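Side-chain contacts in unsaturated glucuronyl hydrolase (Streptococcus agalactiae, PDB 2ZZR), which hydrolyses unsaturated hyaluronan, chondroitin and heparin disaccharides, releasing their 4,5-unsaturated uronic acid: residues Ala80-Gln85 with Phe389-Glu394; Glu30-Ala35 with Glu384-Phe389; Ile157-Glu162 with His168-Ile173. All coordinates share one frame; numbering follows the deposited sequence.

Contact 1: Ala80-Gln85 with Phe389-Glu394; sequences AYEYNQ and FYKDWE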
loop_
_atom_site.group_PDB
_atom_site.type_symbol
_atom_site.label_atom_id
_atom_site.label_comp_id
_atom_site.label_asym_id
_atom_site.label_seq_id
_atom_site.Cartn_x
_atom_site.Cartn_y
_atom_site.Cartn_z
ATOM N N ALA A 80 3.723 8.581 -13.792
ATOM C CA ALA A 80 3.504 8.968 -15.186
ATOM C C ALA A 80 4.687 9.791 -15.700
ATOM O O ALA A 80 5.149 9.591 -16.834
ATOM C CB ALA A 80 2.199 9.757 -15.315
ATOM N N TYR A 81 5.173 10.703 -14.859
ATOM C CA TYR A 81 6.314 11.556 -15.186
ATOM C C TYR A 81 7.588 10.750 -15.442
ATOM O O TYR A 81 8.369 11.078 -16.338
ATOM C CB TYR A 81 6.551 12.595 -14.085
ATOM C CG TYR A 81 7.759 13.471 -14.324
ATOM C CD1 TYR A 81 8.910 13.336 -13.547
ATOM C CD2 TYR A 81 7.759 14.428 -15.343
ATOM C CE1 TYR A 81 10.027 14.138 -13.772
ATOM C CE2 TYR A 81 8.866 15.229 -15.575
ATOM C CZ TYR A 81 9.994 15.079 -14.790
ATOM O OH TYR A 81 11.093 15.871 -15.013
ATOM N N GLU A 82 7.800 9.695 -14.660
ATOM C CA GLU A 82 8.929 8.799 -14.897
ATOM C C GLU A 82 8.819 8.101 -16.241
ATOM O O GLU A 82 9.832 7.814 -16.881
ATOM C CB GLU A 82 9.034 7.760 -13.791
ATOM C CG GLU A 82 9.385 8.367 -12.454
ATOM C CD GLU A 82 9.976 7.357 -11.515
ATOM O OE1 GLU A 82 9.497 7.259 -10.369
ATOM O OE2 GLU A 82 10.924 6.666 -11.931
ATOM N N TYR A 83 7.587 7.832 -16.660
ATOM C CA TYR A 83 7.336 7.152 -17.916
ATOM C C TYR A 83 7.587 8.035 -19.138
ATOM O O TYR A 83 8.183 7.575 -20.107
ATOM C CB TYR A 83 5.915 6.590 -17.961
ATOM C CG TYR A 83 5.606 5.847 -19.240
ATOM C CD1 TYR A 83 6.088 4.553 -19.448
ATOM C CD2 TYR A 83 4.839 6.438 -20.245
ATOM C CE1 TYR A 83 5.810 3.865 -20.611
ATOM C CE2 TYR A 83 4.555 5.758 -21.421
ATOM C CZ TYR A 83 5.046 4.472 -21.599
ATOM O OH TYR A 83 4.772 3.786 -22.756
ATOM N N ASN A 84 7.134 9.287 -19.099
ATOM C CA ASN A 84 7.202 10.132 -20.304
ATOM C C ASN A 84 7.968 11.463 -20.205
ATOM O O ASN A 84 8.069 12.189 -21.203
ATOM C CB ASN A 84 5.805 10.321 -20.930
ATOM C CG ASN A 84 4.892 11.243 -20.117
ATOM O OD1 ASN A 84 3.687 11.315 -20.373
ATOM N ND2 ASN A 84 5.455 11.953 -19.150
ATOM N N GLN A 85 8.495 11.766 -19.015
ATOM C CA GLN A 85 9.299 12.975 -18.777
ATOM C C GLN A 85 8.605 14.284 -19.204
ATOM O O GLN A 85 9.271 15.249 -19.593
ATOM C CB GLN A 85 10.687 12.852 -19.437
ATOM C CG GLN A 85 11.533 11.659 -18.972
ATOM C CD GLN A 85 11.158 10.344 -19.649
ATOM O OE1 GLN A 85 10.867 10.300 -20.846
ATOM N NE2 GLN A 85 11.174 9.263 -18.880
ATOM N N PHE A 389 7.172 -3.282 -13.425
ATOM C CA PHE A 389 7.405 -4.308 -14.445
ATOM C C PHE A 389 8.172 -3.748 -15.635
ATOM O O PHE A 389 8.974 -4.456 -16.261
ATOM C CB PHE A 389 6.071 -4.877 -14.926
ATOM C CG PHE A 389 5.570 -6.033 -14.120
ATOM C CD1 PHE A 389 5.430 -5.936 -12.734
ATOM C CD2 PHE A 389 5.202 -7.216 -14.748
ATOM C CE1 PHE A 389 4.945 -7.010 -11.991
ATOM C CE2 PHE A 389 4.716 -8.293 -14.015
ATOM C CZ PHE A 389 4.588 -8.189 -12.634
ATOM N N TYR A 390 7.914 -2.477 -15.927
ATOM C CA TYR A 390 8.376 -1.830 -17.153
ATOM C C TYR A 390 9.812 -1.314 -17.097
ATOM O O TYR A 390 10.529 -1.316 -18.108
ATOM C CB TYR A 390 7.432 -0.682 -17.505
ATOM C CG TYR A 390 7.652 -0.130 -18.893
ATOM C CD1 TYR A 390 7.218 -0.833 -20.016
ATOM C CD2 TYR A 390 8.291 1.090 -19.077
ATOM C CE1 TYR A 390 7.413 -0.329 -21.298
ATOM C CE2 TYR A 390 8.502 1.603 -20.360
ATOM C CZ TYR A 390 8.058 0.886 -21.455
ATOM O OH TYR A 390 8.251 1.395 -22.718
ATOM N N LYS A 391 10.231 -0.844 -15.930
ATOM C CA LYS A 391 11.560 -0.272 -15.795
ATOM C C LYS A 391 12.213 -0.782 -14.526
ATOM O O LYS A 391 11.598 -1.536 -13.772
ATOM C CB LYS A 391 11.490 1.261 -15.792
ATOM C CG LYS A 391 10.785 1.875 -14.591
ATOM C CD LYS A 391 10.741 3.397 -14.669
ATOM C CE LYS A 391 12.102 4.011 -14.344
ATOM N NZ LYS A 391 12.044 5.497 -14.320
ATOM N N ASP A 392 13.462 -0.393 -14.311
ATOM C CA ASP A 392 14.097 -0.611 -13.021
ATOM C C ASP A 392 13.706 0.581 -12.164
ATOM O O ASP A 392 14.360 1.622 -12.189
ATOM C CB ASP A 392 15.620 -0.722 -13.170
ATOM C CG ASP A 392 16.337 -0.845 -11.828
ATOM O OD1 ASP A 392 17.527 -0.487 -11.757
ATOM O OD2 ASP A 392 15.708 -1.287 -10.835
ATOM N N TRP A 393 12.608 0.432 -11.427
ATOM C CA TRP A 393 12.023 1.573 -10.726
ATOM C C TRP A 393 12.674 1.832 -9.366
ATOM O O TRP A 393 12.777 0.931 -8.534
ATOM C CB TRP A 393 10.502 1.404 -10.589
ATOM C CG TRP A 393 9.856 2.550 -9.856
ATOM C CD1 TRP A 393 9.848 3.863 -10.230
ATOM C CD2 TRP A 393 9.126 2.478 -8.620
ATOM N NE1 TRP A 393 9.161 4.619 -9.299
ATOM C CE2 TRP A 393 8.706 3.794 -8.306
ATOM C CE3 TRP A 393 8.783 1.431 -7.753
ATOM C CZ2 TRP A 393 7.962 4.095 -7.153
ATOM C CZ3 TRP A 393 8.045 1.731 -6.603
ATOM C CH2 TRP A 393 7.639 3.053 -6.320
ATOM N N GLU A 394 13.132 3.067 -9.164
ATOM C CA GLU A 394 13.641 3.506 -7.875
ATOM C C GLU A 394 12.472 3.810 -6.932
ATOM O O GLU A 394 11.706 4.749 -7.168
ATOM C CB GLU A 394 14.524 4.753 -8.033
ATOM C CG GLU A 394 15.233 5.159 -6.748
ATOM C CD GLU A 394 16.051 6.442 -6.876
ATOM O OE1 GLU A 394 16.710 6.816 -5.883
ATOM O OE2 GLU A 394 16.050 7.069 -7.965
HETATM O O HOH W 1 13.042 5.045 -11.207
HETATM O O HOH W 2 11.890 6.996 -8.651
HETATM O O HOH W 3 11.444 5.486 -17.290
#
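Glu82 reaches across from the last turn of helix 70-84 and divides its carboxylate between Lys391 and Trp393. Its CG is anti to the carbonyl carbon (chi1 -66°), and the extended chain beyond carries the carboxylate to the tail, crossing both partners at about a right angle. Glu82 OE2 makes a salt bridge with Lys391 NZ at 2.9 Å, on the anti side of the carboxylate. OE1 lies in the plane of the indole, but the N-H approaches it from 36° above the carboxylate plane, and the bond from Trp393 NE1 to Glu82 OE1 (2.9 Å) is bent. OE1 is also hydrogen-bonded to the hydroxyl of Tyr396, and one water joins OE2 to the Glu394 N-H. An acid suits this place because its two oxygens can serve an ammonium, an indole N-H, a hydroxyl and water at once.

Beside this polar cluster, the rings of Tyr83 and Tyr390 meet obliquely, planes 55° apart, with Tyr390 CE2 at the edge of the Tyr83 ring, 3.5 Å from Tyr83 CE1. Their hydroxyls are hydrogen-bonded to Glu33 and Glu29 of helix 25-46. The C-terminal tail is thus clasped to helix 70-84 in the alpha-barrel of this glycoside hydrolase family 88 enzyme.

Contact 2: Glu30-Ala35 with Glu384-Phe389; sequences EAIEKA and EALIRF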
loop_
_atom_site.group_PDB
_atom_site.type_symbol
_atom_site.label_atom_id
_atom_site.label_comp_id
_atom_site.label_asym_id
_atom_site.label_seq_id
_atom_site.Cartn_x
_atom_site.Cartn_y
_atom_site.Cartn_z
ATOM N N GLU A 30 1.076 -0.653 -23.198
ATOM C CA GLU A 30 -0.276 -0.249 -23.586
ATOM C C GLU A 30 -1.179 0.015 -22.374
ATOM O O GLU A 30 -1.999 0.944 -22.397
ATOM C CB GLU A 30 -0.888 -1.252 -24.567
ATOM C CG GLU A 30 -0.240 -1.139 -25.956
ATOM C CD GLU A 30 -0.818 -2.067 -27.011
ATOM O OE1 GLU A 30 -1.634 -2.953 -26.683
ATOM O OE2 GLU A 30 -0.430 -1.909 -28.190
ATOM N N ALA A 31 -1.002 -0.778 -21.314
ATOM C CA ALA A 31 -1.711 -0.543 -20.044
ATOM C C ALA A 31 -1.298 0.787 -19.412
ATOM O O ALA A 31 -2.147 1.542 -18.908
ATOM C CB ALA A 31 -1.484 -1.707 -19.075
ATOM N N ILE A 32 0.003 1.076 -19.436
ATOM C CA ILE A 32 0.521 2.345 -18.931
ATOM C C ILE A 32 -0.051 3.513 -19.733
ATOM O O ILE A 32 -0.496 4.517 -19.163
ATOM C CB ILE A 32 2.070 2.400 -18.959
ATOM C CG1 ILE A 32 2.662 1.439 -17.917
ATOM C CG2 ILE A 32 2.564 3.818 -18.694
ATOM C CD1 ILE A 32 4.185 1.272 -18.012
ATOM N N GLU A 33 -0.044 3.373 -21.057
ATOM C CA GLU A 33 -0.523 4.448 -21.917
ATOM C C GLU A 33 -2.016 4.725 -21.736
ATOM O O GLU A 33 -2.420 5.886 -21.712
ATOM C CB GLU A 33 -0.143 4.185 -23.377
ATOM C CG GLU A 33 1.325 4.501 -23.640
ATOM C CD GLU A 33 1.856 3.956 -24.955
ATOM O OE1 GLU A 33 1.123 3.236 -25.669
ATOM O OE2 GLU A 33 3.031 4.244 -25.265
ATOM N N LYS A 34 -2.815 3.669 -21.562
ATOM C CA LYS A 34 -4.249 3.810 -21.277
ATOM C C LYS A 34 -4.475 4.522 -19.934
ATOM O O LYS A 34 -5.335 5.398 -19.830
ATOM C CB LYS A 34 -4.957 2.451 -21.309
ATOM C CG LYS A 34 -6.496 2.532 -21.295
ATOM C CD LYS A 34 -7.158 1.174 -21.484
ATOM C CE LYS A 34 -6.999 0.288 -20.257
ATOM N NZ LYS A 34 -7.829 -0.938 -20.339
ATOM N N ALA A 35 -3.695 4.151 -18.917
ATOM C CA ALA A 35 -3.761 4.821 -17.615
ATOM C C ALA A 35 -3.408 6.303 -17.724
ATOM O O ALA A 35 -4.083 7.155 -17.136
ATOM C CB ALA A 35 -2.844 4.121 -16.600
ATOM N N GLU A 384 1.906 1.716 -10.059
ATOM C CA GLU A 384 3.224 1.359 -9.526
ATOM C C GLU A 384 3.645 -0.036 -9.994
ATOM O O GLU A 384 4.813 -0.250 -10.341
ATOM C CB GLU A 384 3.277 1.462 -7.996
ATOM C CG GLU A 384 4.707 1.426 -7.478
ATOM C CD GLU A 384 4.791 1.113 -6.001
ATOM O OE1 GLU A 384 4.625 2.046 -5.197
ATOM O OE2 GLU A 384 5.051 -0.060 -5.658
ATOM N N ALA A 385 2.699 -0.978 -10.015
ATOM C CA ALA A 385 2.976 -2.330 -10.501
ATOM C C ALA A 385 3.395 -2.295 -11.966
ATOM O O ALA A 385 4.365 -2.950 -12.360
ATOM C CB ALA A 385 1.762 -3.238 -10.323
ATOM N N LEU A 386 2.663 -1.520 -12.764
ATOM C CA LEU A 386 2.978 -1.385 -14.183
ATOM C C LEU A 386 4.390 -0.842 -14.386
ATOM O O LEU A 386 5.181 -1.414 -15.167
ATOM C CB LEU A 386 1.944 -0.497 -14.876
ATOM C CG LEU A 386 0.544 -1.106 -15.008
ATOM C CD1 LEU A 386 -0.402 -0.067 -15.641
ATOM C CD2 LEU A 386 0.563 -2.400 -15.818
ATOM N N ILE A 387 4.708 0.240 -13.672
ATOM C CA ILE A 387 6.024 0.885 -13.745
ATOM C C ILE A 387 7.134 -0.039 -13.211
ATOM O O ILE A 387 8.218 -0.116 -13.801
ATOM C CB ILE A 387 6.031 2.279 -13.035
ATOM C CG1 ILE A 387 5.120 3.282 -13.772
ATOM C CG2 ILE A 387 7.463 2.842 -12.865
ATOM C CD1 ILE A 387 5.532 3.625 -15.221
ATOM N N ARG A 388 6.852 -0.754 -12.119
ATOM C CA ARG A 388 7.774 -1.777 -11.605
ATOM C C ARG A 388 8.163 -2.796 -12.679
ATOM O O ARG A 388 9.339 -3.143 -12.818
ATOM C CB ARG A 388 7.166 -2.513 -10.407
ATOM C CG ARG A 388 7.364 -1.806 -9.066
ATOM C CD ARG A 388 6.584 -2.536 -7.969
ATOM N NE ARG A 388 6.912 -2.020 -6.638
ATOM C CZ ARG A 388 7.970 -2.403 -5.924
ATOM N NH1 ARG A 388 8.810 -3.322 -6.398
ATOM N NH2 ARG A 388 8.195 -1.865 -4.731
ATOM N N PHE A 389 7.172 -3.282 -13.425
ATOM C CA PHE A 389 7.405 -4.308 -14.445
ATOM C C PHE A 389 8.172 -3.748 -15.635
ATOM O O PHE A 389 8.974 -4.456 -16.261
ATOM C CB PHE A 389 6.071 -4.877 -14.926
ATOM C CG PHE A 389 5.570 -6.033 -14.120
ATOM C CD1 PHE A 389 5.430 -5.936 -12.734
ATOM C CD2 PHE A 389 5.202 -7.216 -14.748
ATOM C CE1 PHE A 389 4.945 -7.010 -11.991
ATOM C CE2 PHE A 389 4.716 -8.293 -14.015
ATOM C CZ PHE A 389 4.588 -8.189 -12.634
#
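Leu386 projects from helix 384-389 against Ala31 and Ile32 of helix 30-35, and its branched end is the main bump of the interface. The hollow that receives it is made by the small residue: both methyls abut the Ala31 methyl from the same side, with Leu386 CD2 3.9 Å and Leu386 CD1 4.0 Å from Ala31 CB. Alanine suits the place because its single carbon lets the leucine fork come down close to the opposing backbone, where Leu386 CD1 is also 4.0 Å from Ala31 C.

Ile32 replies from the other helix. Its CG1 stands anti to the carbonyl carbon (chi1 -69°), which carries that branch toward the root of Leu386, where Ile32 CG1 and Leu386 CB are 3.7 Å apart. The two side chains slide past each other in opposite directions. Farther out, Ile32 CD1 meets Ile387 CD1 at 3.9 Å, the two isoleucines crossing at about a right angle. All four residues are buried and aliphatic, so the contact is one of close apolar packing, with no polar pair across it.

The helical segments run roughly antiparallel, at 141° between their directions, with axes 10.0 Å apart. Ile343 of helix 328-346 packs on both Ala31 and Leu386, and Tyr83 of helix 70-84 on both Ile32 and Ile387. Away from helix 30-35, Ala385 and the salt-bridged pair Glu384 and Arg388 lie against helix 304-318, which places helix 376-390 between that helix and helix 25-46.

Contact 3: Ile157-Glu162 with His168-Ile173; sequences IQAWGE and HYRLII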
loop_
_atom_site.group_PDB
_atom_site.type_symbol
_atom_site.label_atom_id
_atom_site.label_comp_id
_atom_site.label_asym_id
_atom_site.label_seq_id
_atom_site.Cartn_x
_atom_site.Cartn_y
_atom_site.Cartn_z
ATOM N N ILE A 157 3.728 2.637 16.747
ATOM C CA ILE A 157 3.133 3.919 16.376
ATOM C C ILE A 157 1.625 3.783 16.539
ATOM O O ILE A 157 0.989 2.953 15.873
ATOM C CB ILE A 157 3.477 4.314 14.914
ATOM C CG1 ILE A 157 4.994 4.464 14.756
ATOM C CG2 ILE A 157 2.744 5.605 14.505
ATOM C CD1 ILE A 157 5.465 4.439 13.329
ATOM N N GLN A 158 1.060 4.583 17.439
ATOM C CA GLN A 158 -0.370 4.513 17.713
ATOM C C GLN A 158 -1.193 5.092 16.571
ATOM O O GLN A 158 -0.867 6.157 16.030
ATOM C CB GLN A 158 -0.724 5.217 19.032
ATOM C CG GLN A 158 -2.141 4.873 19.528
ATOM C CD GLN A 158 -2.600 5.714 20.707
ATOM O OE1 GLN A 158 -3.794 6.026 20.837
ATOM N NE2 GLN A 158 -1.670 6.080 21.571
ATOM N N ALA A 159 -2.257 4.381 16.215
ATOM C CA ALA A 159 -3.221 4.850 15.223
ATOM C C ALA A 159 -3.966 6.086 15.743
ATOM O O ALA A 159 -3.846 6.440 16.929
ATOM C CB ALA A 159 -4.197 3.736 14.884
ATOM N N TRP A 160 -4.708 6.746 14.850
ATOM C CA TRP A 160 -5.507 7.926 15.198
ATOM C C TRP A 160 -6.369 7.715 16.443
ATOM O O TRP A 160 -6.796 6.592 16.743
ATOM C CB TRP A 160 -6.386 8.367 14.016
ATOM C CG TRP A 160 -7.118 7.251 13.318
ATOM C CD1 TRP A 160 -6.705 6.573 12.199
ATOM C CD2 TRP A 160 -8.389 6.691 13.677
ATOM N NE1 TRP A 160 -7.638 5.627 11.848
ATOM C CE2 TRP A 160 -8.684 5.681 12.733
ATOM C CE3 TRP A 160 -9.313 6.950 14.700
ATOM C CZ2 TRP A 160 -9.859 4.922 12.786
ATOM C CZ3 TRP A 160 -10.485 6.199 14.749
ATOM C CH2 TRP A 160 -10.745 5.194 13.799
ATOM N N GLY A 161 -6.610 8.814 17.153
ATOM C CA GLY A 161 -7.327 8.788 18.424
ATOM C C GLY A 161 -6.537 9.507 19.497
ATOM O O GLY A 161 -5.576 10.224 19.207
ATOM N N GLU A 162 -6.951 9.317 20.745
ATOM C CA GLU A 162 -6.299 9.961 21.876
ATOM C C GLU A 162 -5.013 9.215 22.236
ATOM O O GLU A 162 -5.050 8.036 22.588
ATOM C CB GLU A 162 -7.258 10.009 23.076
ATOM C CG GLU A 162 -6.701 10.743 24.300
ATOM C CD GLU A 162 -6.589 12.248 24.105
ATOM O OE1 GLU A 162 -5.802 12.878 24.847
ATOM O OE2 GLU A 162 -7.275 12.810 23.218
ATOM N N HIS A 168 -8.034 3.425 22.742
ATOM C CA HIS A 168 -7.490 3.794 21.427
ATOM C C HIS A 168 -6.061 3.284 21.238
ATOM O O HIS A 168 -5.450 3.531 20.199
ATOM C CB HIS A 168 -7.450 5.314 21.277
ATOM C CG HIS A 168 -8.797 5.963 21.247
ATOM N ND1 HIS A 168 -8.957 7.310 21.009
ATOM C CD2 HIS A 168 -10.043 5.457 21.406
ATOM C CE1 HIS A 168 -10.243 7.610 21.039
ATOM N NE2 HIS A 168 -10.922 6.505 21.280
ATOM N N TYR A 169 -5.531 2.593 22.249
ATOM C CA TYR A 169 -4.101 2.278 22.324
ATOM C C TYR A 169 -3.773 1.066 21.456
ATOM O O TYR A 169 -3.707 -0.075 21.928
ATOM C CB TYR A 169 -3.714 2.045 23.783
ATOM C CG TYR A 169 -2.245 2.203 24.092
ATOM C CD1 TYR A 169 -1.653 3.465 24.131
ATOM C CD2 TYR A 169 -1.457 1.093 24.379
ATOM C CE1 TYR A 169 -0.305 3.614 24.436
ATOM C CE2 TYR A 169 -0.106 1.232 24.688
ATOM C CZ TYR A 169 0.456 2.489 24.718
ATOM O OH TYR A 169 1.787 2.634 25.020
ATOM N N ARG A 170 -3.586 1.325 20.164
ATOM C CA ARG A 170 -3.549 0.256 19.185
ATOM C C ARG A 170 -2.716 0.658 17.975
ATOM O O ARG A 170 -2.505 1.853 17.725
ATOM C CB ARG A 170 -4.974 -0.089 18.737
ATOM C CG ARG A 170 -5.595 0.955 17.788
ATOM C CD ARG A 170 -7.089 1.168 18.023
ATOM N NE ARG A 170 -7.685 1.927 16.923
ATOM C CZ ARG A 170 -7.598 3.249 16.772
ATOM N NH1 ARG A 170 -8.170 3.825 15.724
ATOM N NH2 ARG A 170 -6.942 3.998 17.655
ATOM N N LEU A 171 -2.251 -0.353 17.242
ATOM C CA LEU A 171 -1.665 -0.145 15.917
ATOM C C LEU A 171 -2.602 -0.718 14.861
ATOM O O LEU A 171 -3.447 -1.567 15.160
ATOM C CB LEU A 171 -0.270 -0.787 15.811
ATOM C CG LEU A 171 -0.085 -2.306 15.979
ATOM C CD1 LEU A 171 -0.512 -3.109 14.740
ATOM C CD2 LEU A 171 1.368 -2.637 16.333
ATOM N N ILE A 172 -2.440 -0.265 13.622
ATOM C CA ILE A 172 -3.204 -0.794 12.499
ATOM C C ILE A 172 -2.192 -1.306 11.472
ATOM O O ILE A 172 -1.100 -0.754 11.355
ATOM C CB ILE A 172 -4.170 0.278 11.919
ATOM C CG1 ILE A 172 -5.212 0.661 12.990
ATOM C CG2 ILE A 172 -4.862 -0.216 10.645
ATOM C CD1 ILE A 172 -6.138 1.799 12.598
ATOM N N ILE A 173 -2.540 -2.379 10.769
ATOM C CA ILE A 173 -1.571 -3.073 9.912
ATOM C C ILE A 173 -1.027 -2.202 8.773
ATOM O O ILE A 173 0.120 -2.387 8.334
ATOM C CB ILE A 173 -2.133 -4.412 9.355
ATOM C CG1 ILE A 173 -0.998 -5.242 8.729
ATOM C CG2 ILE A 173 -3.316 -4.167 8.407
ATOM C CD1 ILE A 173 -1.351 -6.683 8.440
HETATM O O HOH W 4 -0.805 2.264 13.758
#
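Arg170 and Trp160 both place CG between the backbone N and the carbonyl carbon (chi1 74° and 46°), and a bend at chi2 in the arginine brings its guanidinium over one face of the indole. The two planes are steeply inclined, 81° apart, so it is the NH1 corner that points at the ring. Arg170 CZ stands 4.5 Å from the centroid of the Trp160 six-membered ring, almost on its normal, in a cation-pi contact. The same guanidinium grips the backbone: Arg170 NH2 donates to Trp160 O at 2.8 Å, nearly in line with the carbonyl, and to His168 O at 3.0 Å, with both acceptors close to its plane. NH1 adds a weak bond to Trp160 O. Arginine suits this position because its several N-H groups can bind the loop carbonyls while one corner meets the indole face.

A backbone bond adds to this: Ala159 N donates to Arg170 O at 3.0 Å, holding the loop after strand 156-157 against strand 170-172, an outer strand of a three-stranded antiparallel sheet. A water bridges Ile157 O and Ile172 N. Just beyond that strand comes Asp174, a probable active-site residue.

The Ala159 methyl sits over a face of the guanidinium and also touches Ile172, with Ala159 CB and Ile172 CD1 3.6 Å apart. At the far end, Glu162 N gives a straight bond to His168 ND1, 2.8 Å long and in the imidazole plane, so this nitrogen acts as the acceptor. Gly161, whose backbone angles are those that suit glycine, lies tight beside the ring, with Gly161 CA 3.4 Å from His168 ND1.

In the fold
Contacts 1 and 2 are neighbours, their centres 9 Å apart, and both draw on helix 376-390, sharing Phe389. They touch: Tyr83 of contact 1 packs on Ile32 of contact 2, and the Trp393 indole lies against Glu384 and Ile387. Together they tie the C-terminal helix and tail to helices 25-46 and 70-84, away from the substrate-binding residues. Contact 3 lies on the opposite side of the chain's centre, about 35 Å from contact 1 and 34 Å from contact 2, centre to centre. It borders the active site: the side chain of Ile172 is about 3 Å from that of Asp174, the probable proton donor, and that of Trp160 about 5 Å from that of Asp114, the probable nucleophile.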